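Predicted ATPase involved in replication control, Cdc46/Mcm family (Methanopyrus kandleri AV19, PDB 3F8T) belongs to the MCM family of replicative helicases and probably binds ATP and single-stranded DNA, acting in DNA replication. Local coordinates at residues 266-271 against 303-308; 307-312 against 342-347. The protein carries 2 engineered substitutions. One frame throughout, in Å; residues are numbered along the deposited sequence.

Contact 1. Residues 266-271 against 303-308; sequences GVYVDL and ILAVDH
Y268 reaches along the sheet to D307, two residues further on in the neighbouring strand, and its OH donates a hydrogen bond of 2.6 Å to D307 OD2. The acceptor oxygen lies at the ring edge, in the plane of the ring, and offers its anti lone pair, while the carboxylate plane is turned 77° from the ring. With CG opposite the backbone N (chi1 173°), the ring passes A305, whose CB lies 4.1 Å from CD1. S252 also bonds to OD2, and H256 stacks on the ring. A phenylalanine in place of Y268 would probably cost OD2 the tyrosine's bond, though not that of S252, and leave D307 less firmly fixed in rotation.

One residue on, H308 CD2 lies 3.4 Å from D270 CG, with imidazole and carboxylate planes 41° apart; the polar partner of D270 is R272, in a salt bridge. D307 OD1 sits over the centre of the H308 ring, 3.7 Å above its plane. On the sheet face opposite Y268 and A305, V269 CG2 and V306 CG2 are 4.4 Å apart, and L271 CB packs on V306 CG1 at 4.0 Å. Five backbone hydrogen bonds, from V267 N to I303 O through to L271 N to D307 O, zip the strands in parallel register. This pairing of an outermost strand with the strand ending in D307 suits the P-loop ATPase core of AAA+ proteins, D307 probably occupying the Walker B aspartate position.

Contact 2. Residues 307-312 against 342-347; sequences DHLEGA and VLAAIN
L309 and A345 meet through their backbones: L309 N donates to A345 O at 2.8 Å, in an almost straight bond with 176° at the hydrogen. The same oxygen is close to L309 CB, so the start of the leucine side chain lies against the strand's carbonyl. Further out, L309 CD2 touches A344 CB at 3.9 Å. A345 points its methyl group to the other side of its strand, where CB touches D307 OD1 at 3.4 Å; OD1 accepts a weak hydrogen bond from H308 N, and D307's other oxygen is held by S252.

Just past the strand's end, at N347, E310 supplies the second hydrogen bond. Its OE1 takes the N-H of N347 at 3.2 Å, the donor standing above the carboxylate, 48° out of its plane. The side chain is folded to get there: CG lies between the backbone N and the carbonyl carbon (chi1 60°), and the chain bends again at chi2, bringing the carboxylate back over the strand end. I346 packs against the backbone of E310, with CG1 3.6 Å from E310 N and CD1 alongside E310 CA.

A type II beta turn from L309 to A312, closed by A312 N to L309 O at 2.9 Å, positions E310. G311 takes the third place of the turn with the positive phi that favours glycine there, and A312 O in turn accepts a bond from R317.

The loop follows the strand ending in D307, the probable Walker B aspartate, and runs beside the next core strand of the P-loop ATPase sheet. L243 of strand 242-245 lies against L309, A344 and I346, and L363 covers L309 and I346. On the opposite side of strand 341-346, C251 and P248 of helix 248-261 touch A345 and N347, while the loop itself leads into helix 314-326.

How the contacts relate
Both contacts involve the five-stranded parallel sheet and share D307 and H308, where strand 303-307 gives way to its loop. Contact 1 joins the outermost strand 266-270 to its neighbour and is partly buried; contact 2, which sets that loop against strand 341-346, is the more enclosed of the two, though its turn is exposed at G311. Between them, V306 N to L343 O and L304 O to L343 N are probable hydrogen bonds tying strand 303-307 to strand 341-346, and L271 CD2 packs on A312 CB. Regular strand pairing and a tyrosine–aspartate bond dominate contact 1, whereas contact 2 relies on two isolated bonds to a loop and on leucine, isoleucine and alanine side chains.

Contact 1. Residues 266-271 against 303-308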
ATOM      1  N   GLY A 266      -4.966   1.918   2.993  1.00 18.16           N
ATOM      2  CA  GLY A 266      -5.426   1.185   4.171  1.00 18.13           C
ATOM      3  C   GLY A 266      -6.838   0.674   4.069  1.00 17.83           C
ATOM      4  O   GLY A 266      -7.544   0.984   3.102  1.00 16.28           O
ATOM      5  N   VAL A 267      -7.236  -0.098   5.086  1.00 17.04           N
ATOM      6  CA  VAL A 267      -8.574  -0.666   5.172  1.00 17.38           C
ATOM      7  C   VAL A 267      -9.003  -0.641   6.615  1.00 17.57           C
ATOM      8  O   VAL A 267      -8.218  -0.970   7.520  1.00 16.01           O
ATOM      9  CB  VAL A 267      -8.633  -2.159   4.694  1.00 17.82           C
ATOM     10  CG1 VAL A 267     -10.078  -2.672   4.708  1.00 18.17           C
ATOM     11  CG2 VAL A 267      -8.017  -2.303   3.309  1.00 19.32           C
ATOM     12  N   TYR A 268     -10.264  -0.270   6.819  1.00 17.88           N
ATOM     13  CA  TYR A 268     -10.880  -0.357   8.127  1.00 18.90           C
ATOM     14  C   TYR A 268     -11.745  -1.594   8.203  1.00 18.72           C
ATOM     15  O   TYR A 268     -12.509  -1.871   7.284  1.00 18.58           O
ATOM     16  CB  TYR A 268     -11.738   0.887   8.401  1.00 19.66           C
ATOM     17  CG  TYR A 268     -12.554   0.787   9.674  1.00 20.61           C
ATOM     18  CD1 TYR A 268     -12.076   1.308  10.874  1.00 19.76           C
ATOM     19  CD2 TYR A 268     -13.810   0.166   9.670  1.00 20.43           C
ATOM     20  CE1 TYR A 268     -12.828   1.206  12.042  1.00 20.32           C
ATOM     21  CE2 TYR A 268     -14.554   0.054  10.822  1.00 20.95           C
ATOM     22  CZ  TYR A 268     -14.072   0.579  11.995  1.00 20.90           C
ATOM     23  OH  TYR A 268     -14.850   0.463  13.126  1.00 20.71           O
ATOM     24  N   VAL A 269     -11.607  -2.346   9.294  1.00 18.07           N
ATOM     25  CA  VAL A 269     -12.560  -3.398   9.622  1.00 18.30           C
ATOM     26  C   VAL A 269     -12.986  -3.341  11.090  1.00 18.30           C
ATOM     27  O   VAL A 269     -12.194  -3.016  11.990  1.00 18.10           O
ATOM     28  CB  VAL A 269     -12.046  -4.841   9.304  1.00 17.95           C
ATOM     29  CG1 VAL A 269     -11.823  -5.032   7.793  1.00 17.98           C
ATOM     30  CG2 VAL A 269     -10.771  -5.206  10.105  1.00 18.05           C
ATOM     31  N   ASP A 270     -14.248  -3.672  11.308  1.00 18.30           N
ATOM     32  CA  ASP A 270     -14.724  -4.025  12.641  1.00 19.43           C
ATOM     33  C   ASP A 270     -14.526  -5.532  12.693  1.00 18.75           C
ATOM     34  O   ASP A 270     -15.213  -6.257  11.975  1.00 18.91           O
ATOM     35  CB  ASP A 270     -16.206  -3.652  12.755  1.00 18.71           C
ATOM     36  CG  ASP A 270     -16.827  -4.051  14.084  1.00 21.06           C
ATOM     37  OD1 ASP A 270     -16.305  -4.921  14.804  1.00 19.24           O
ATOM     38  OD2 ASP A 270     -17.871  -3.467  14.405  1.00 24.09           O
ATOM     39  N   LEU A 271     -13.590  -6.007  13.516  1.00 18.92           N
ATOM     40  CA  LEU A 271     -13.269  -7.442  13.551  1.00 19.84           C
ATOM     41  C   LEU A 271     -14.499  -8.324  13.820  1.00 20.66           C
ATOM     42  O   LEU A 271     -14.609  -9.450  13.298  1.00 20.58           O
ATOM     43  CB  LEU A 271     -12.135  -7.758  14.543  1.00 19.99           C
ATOM     44  CG  LEU A 271     -11.476  -9.137  14.339  1.00 21.00           C
ATOM     45  CD1 LEU A 271     -10.730  -9.227  12.982  1.00 21.42           C
ATOM     46  CD2 LEU A 271     -10.521  -9.446  15.465  1.00 20.53           C
ATOM     47  N   ILE A 303      -2.072   1.021   6.345  1.00 16.58           N
ATOM     48  CA  ILE A 303      -2.576   0.764   7.692  1.00 16.16           C
ATOM     49  C   ILE A 303      -3.747  -0.198   7.618  1.00 15.53           C
ATOM     50  O   ILE A 303      -4.690   0.027   6.869  1.00 15.97           O
ATOM     51  CB  ILE A 303      -3.052   2.073   8.383  1.00 15.91           C
ATOM     52  CG1 ILE A 303      -1.892   3.085   8.520  1.00 17.16           C
ATOM     53  CG2 ILE A 303      -3.759   1.768   9.723  1.00 15.60           C
ATOM     54  CD1 ILE A 303      -0.928   2.787   9.676  1.00 18.55           C
ATOM     55  N   LEU A 304      -3.688  -1.259   8.409  1.00 15.58           N
ATOM     56  CA  LEU A 304      -4.876  -2.073   8.640  1.00 15.76           C
ATOM     57  C   LEU A 304      -5.497  -1.677   9.986  1.00 16.07           C
ATOM     58  O   LEU A 304      -4.953  -1.991  11.054  1.00 15.16           O
ATOM     59  CB  LEU A 304      -4.559  -3.571   8.587  1.00 16.39           C
ATOM     60  CG  LEU A 304      -5.752  -4.480   8.930  1.00 14.59           C
ATOM     61  CD1 LEU A 304      -6.767  -4.511   7.805  1.00 13.94           C
ATOM     62  CD2 LEU A 304      -5.247  -5.880   9.273  1.00 17.22           C
ATOM     63  N   ALA A 305      -6.636  -0.988   9.924  1.00 15.78           N
ATOM     64  CA  ALA A 305      -7.315  -0.563  11.151  1.00 16.66           C
ATOM     65  C   ALA A 305      -8.271  -1.660  11.597  1.00 16.64           C
ATOM     66  O   ALA A 305      -9.250  -1.964  10.903  1.00 17.47           O
ATOM     67  CB  ALA A 305      -8.052   0.764  10.935  1.00 16.16           C
ATOM     68  N   VAL A 306      -7.969  -2.265  12.740  1.00 16.84           N
ATOM     69  CA  VAL A 306      -8.718  -3.432  13.219  1.00 17.26           C
ATOM     70  C   VAL A 306      -9.467  -3.023  14.476  1.00 17.00           C
ATOM     71  O   VAL A 306      -8.905  -3.036  15.566  1.00 16.90           O
ATOM     72  CB  VAL A 306      -7.801  -4.640  13.519  1.00 17.20           C
ATOM     73  CG1 VAL A 306      -8.645  -5.839  13.972  1.00 18.09           C
ATOM     74  CG2 VAL A 306      -7.002  -5.031  12.271  1.00 17.44           C
ATOM     75  N   ASP A 307     -10.728  -2.642  14.301  1.00 17.47           N
ATOM     76  CA  ASP A 307     -11.527  -2.092  15.407  1.00 18.47           C
ATOM     77  C   ASP A 307     -12.210  -3.237  16.155  1.00 19.43           C
ATOM     78  O   ASP A 307     -12.492  -4.292  15.573  1.00 19.86           O
ATOM     79  CB  ASP A 307     -12.575  -1.116  14.869  1.00 17.70           C
ATOM     80  CG  ASP A 307     -13.009  -0.051  15.904  1.00 17.58           C
ATOM     81  OD1 ASP A 307     -12.561  -0.070  17.064  1.00 18.26           O
ATOM     82  OD2 ASP A 307     -13.796   0.831  15.509  1.00 19.40           O
ATOM     83  N   HIS A 308     -12.471  -3.019  17.440  1.00 19.55           N
ATOM     84  CA  HIS A 308     -13.156  -3.996  18.296  1.00 20.56           C
ATOM     85  C   HIS A 308     -12.464  -5.357  18.358  1.00 20.92           C
ATOM     86  O   HIS A 308     -13.070  -6.395  18.049  1.00 21.64           O
ATOM     87  CB  HIS A 308     -14.625  -4.129  17.873  1.00 20.25           C
ATOM     88  CG  HIS A 308     -15.304  -2.804  17.712  1.00 21.03           C
ATOM     89  ND1 HIS A 308     -15.606  -1.994  18.781  1.00 24.77           N
ATOM     90  CD2 HIS A 308     -15.688  -2.126  16.606  1.00 22.39           C
ATOM     91  CE1 HIS A 308     -16.178  -0.885  18.342  1.00 23.31           C
ATOM     92  NE2 HIS A 308     -16.227  -0.935  17.025  1.00 23.82           N
TER

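Contact 2. Residues 307-312 against 342-347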
ATOM      1  N   ASP A 307     -10.728  -2.642  14.301  1.00 17.47           N
ATOM      2  CA  ASP A 307     -11.527  -2.092  15.407  1.00 18.47           C
ATOM      3  C   ASP A 307     -12.210  -3.237  16.155  1.00 19.43           C
ATOM      4  O   ASP A 307     -12.492  -4.292  15.573  1.00 19.86           O
ATOM      5  CB  ASP A 307     -12.575  -1.116  14.869  1.00 17.70           C
ATOM      6  CG  ASP A 307     -13.009  -0.051  15.904  1.00 17.58           C
ATOM      7  OD1 ASP A 307     -12.561  -0.070  17.064  1.00 18.26           O
ATOM      8  OD2 ASP A 307     -13.796   0.831  15.509  1.00 19.40           O
ATOM      9  N   HIS A 308     -12.471  -3.019  17.440  1.00 19.55           N
ATOM     10  CA  HIS A 308     -13.156  -3.996  18.296  1.00 20.56           C
ATOM     11  C   HIS A 308     -12.464  -5.357  18.358  1.00 20.92           C
ATOM     12  O   HIS A 308     -13.070  -6.395  18.049  1.00 21.64           O
ATOM     13  CB  HIS A 308     -14.625  -4.129  17.873  1.00 20.25           C
ATOM     14  CG  HIS A 308     -15.304  -2.804  17.712  1.00 21.03           C
ATOM     15  ND1 HIS A 308     -15.606  -1.994  18.781  1.00 24.77           N
ATOM     16  CD2 HIS A 308     -15.688  -2.126  16.606  1.00 22.39           C
ATOM     17  CE1 HIS A 308     -16.178  -0.885  18.342  1.00 23.31           C
ATOM     18  NE2 HIS A 308     -16.227  -0.935  17.025  1.00 23.82           N
ATOM     19  N   LEU A 309     -11.202  -5.342  18.768  1.00 20.35           N
ATOM     20  CA  LEU A 309     -10.395  -6.553  18.888  1.00 21.74           C
ATOM     21  C   LEU A 309     -10.820  -7.475  20.049  1.00 22.58           C
ATOM     22  O   LEU A 309     -10.433  -8.646  20.084  1.00 22.59           O
ATOM     23  CB  LEU A 309      -8.905  -6.170  19.019  1.00 21.12           C
ATOM     24  CG  LEU A 309      -7.788  -7.220  18.913  1.00 22.62           C
ATOM     25  CD1 LEU A 309      -7.776  -7.891  17.534  1.00 22.62           C
ATOM     26  CD2 LEU A 309      -6.459  -6.538  19.149  1.00 22.04           C
ATOM     27  N   GLU A 310     -11.603  -6.957  21.004  1.00 23.28           N
ATOM     28  CA  GLU A 310     -11.994  -7.760  22.173  1.00 25.12           C
ATOM     29  C   GLU A 310     -12.576  -9.099  21.757  1.00 25.96           C
ATOM     30  O   GLU A 310     -13.427  -9.154  20.865  1.00 26.71           O
ATOM     31  CB  GLU A 310     -12.982  -7.005  23.082  1.00 25.10           C
ATOM     32  CG  GLU A 310     -14.299  -6.601  22.414  1.00 25.72           C
ATOM     33  CD  GLU A 310     -14.285  -5.196  21.823  1.00 26.60           C
ATOM     34  OE1 GLU A 310     -13.206  -4.571  21.710  1.00 23.59           O
ATOM     35  OE2 GLU A 310     -15.382  -4.701  21.479  1.00 28.03           O
ATOM     36  N   GLY A 311     -12.084 -10.167  22.386  1.00 26.75           N
ATOM     37  CA  GLY A 311     -12.559 -11.534  22.130  1.00 26.71           C
ATOM     38  C   GLY A 311     -12.261 -12.024  20.722  1.00 26.55           C
ATOM     39  O   GLY A 311     -12.967 -12.893  20.195  1.00 27.05           O
ATOM     40  N   ALA A 312     -11.229 -11.456  20.099  1.00 25.77           N
ATOM     41  CA  ALA A 312     -10.813 -11.865  18.760  1.00 25.66           C
ATOM     42  C   ALA A 312     -10.665 -13.391  18.700  1.00 25.20           C
ATOM     43  O   ALA A 312      -9.874 -13.950  19.463  1.00 25.88           O
ATOM     44  CB  ALA A 312      -9.490 -11.202  18.408  1.00 24.82           C
ATOM     45  N   VAL A 342      -0.511  -2.662  11.699  1.00 15.88           N
ATOM     46  CA  VAL A 342      -1.788  -2.950  12.337  1.00 15.98           C
ATOM     47  C   VAL A 342      -2.086  -1.913  13.431  1.00 15.82           C
ATOM     48  O   VAL A 342      -1.344  -1.797  14.417  1.00 15.43           O
ATOM     49  CB  VAL A 342      -1.834  -4.371  12.909  1.00 15.55           C
ATOM     50  CG1 VAL A 342      -3.119  -4.587  13.738  1.00 16.81           C
ATOM     51  CG2 VAL A 342      -1.735  -5.409  11.762  1.00 15.53           C
ATOM     52  N   LEU A 343      -3.162  -1.172  13.212  1.00 16.21           N
ATOM     53  CA  LEU A 343      -3.704  -0.232  14.198  1.00 16.32           C
ATOM     54  C   LEU A 343      -5.001  -0.815  14.725  1.00 16.32           C
ATOM     55  O   LEU A 343      -6.039  -0.715  14.095  1.00 16.86           O
ATOM     56  CB  LEU A 343      -3.947   1.147  13.586  1.00 15.71           C
ATOM     57  CG  LEU A 343      -4.656   2.150  14.541  1.00 14.12           C
ATOM     58  CD1 LEU A 343      -3.880   2.346  15.838  1.00 13.94           C
ATOM     59  CD2 LEU A 343      -4.836   3.442  13.837  1.00 13.40           C
ATOM     60  N   ALA A 344      -4.916  -1.436  15.888  1.00 17.39           N
ATOM     61  CA  ALA A 344      -6.051  -2.130  16.471  1.00 17.92           C
ATOM     62  C   ALA A 344      -6.634  -1.298  17.611  1.00 18.43           C
ATOM     63  O   ALA A 344      -5.964  -0.412  18.145  1.00 18.46           O
ATOM     64  CB  ALA A 344      -5.622  -3.458  16.973  1.00 17.38           C
ATOM     65  N   ALA A 345      -7.899  -1.565  17.933  1.00 18.63           N
ATOM     66  CA  ALA A 345      -8.562  -0.954  19.084  1.00 19.64           C
ATOM     67  C   ALA A 345      -9.296  -2.012  19.898  1.00 21.00           C
ATOM     68  O   ALA A 345      -9.940  -2.917  19.343  1.00 20.73           O
ATOM     69  CB  ALA A 345      -9.499   0.133  18.627  1.00 18.63           C
ATOM     70  N   ILE A 346      -9.208  -1.891  21.219  1.00 23.20           N
ATOM     71  CA  ILE A 346      -9.891  -2.821  22.119  1.00 24.58           C
ATOM     72  C   ILE A 346     -10.573  -2.049  23.241  1.00 27.25           C
ATOM     73  O   ILE A 346     -10.035  -1.050  23.740  1.00 26.09           O
ATOM     74  CB  ILE A 346      -8.922  -3.872  22.713  1.00 24.51           C
ATOM     75  CG1 ILE A 346      -9.686  -5.002  23.397  1.00 23.89           C
ATOM     76  CG2 ILE A 346      -7.918  -3.234  23.703  1.00 24.82           C
ATOM     77  CD1 ILE A 346      -8.882  -6.294  23.543  1.00 23.09           C
ATOM     78  N   ASN A 347     -11.765  -2.509  23.606  1.00 30.46           N
ATOM     79  CA  ASN A 347     -12.513  -1.911  24.702  1.00 34.35           C
ATOM     80  C   ASN A 347     -12.326  -2.750  25.948  1.00 36.93           C
ATOM     81  O   ASN A 347     -12.938  -3.811  26.061  1.00 37.12           O
ATOM     82  CB  ASN A 347     -14.003  -1.814  24.368  1.00 34.77           C
ATOM     83  CG  ASN A 347     -14.852  -1.386  25.570  1.00 36.08           C
ATOM     84  OD1 ASN A 347     -14.323  -0.976  26.604  1.00 38.30           O
ATOM     85  ND2 ASN A 347     -16.173  -1.483  25.431  1.00 36.47           N
TER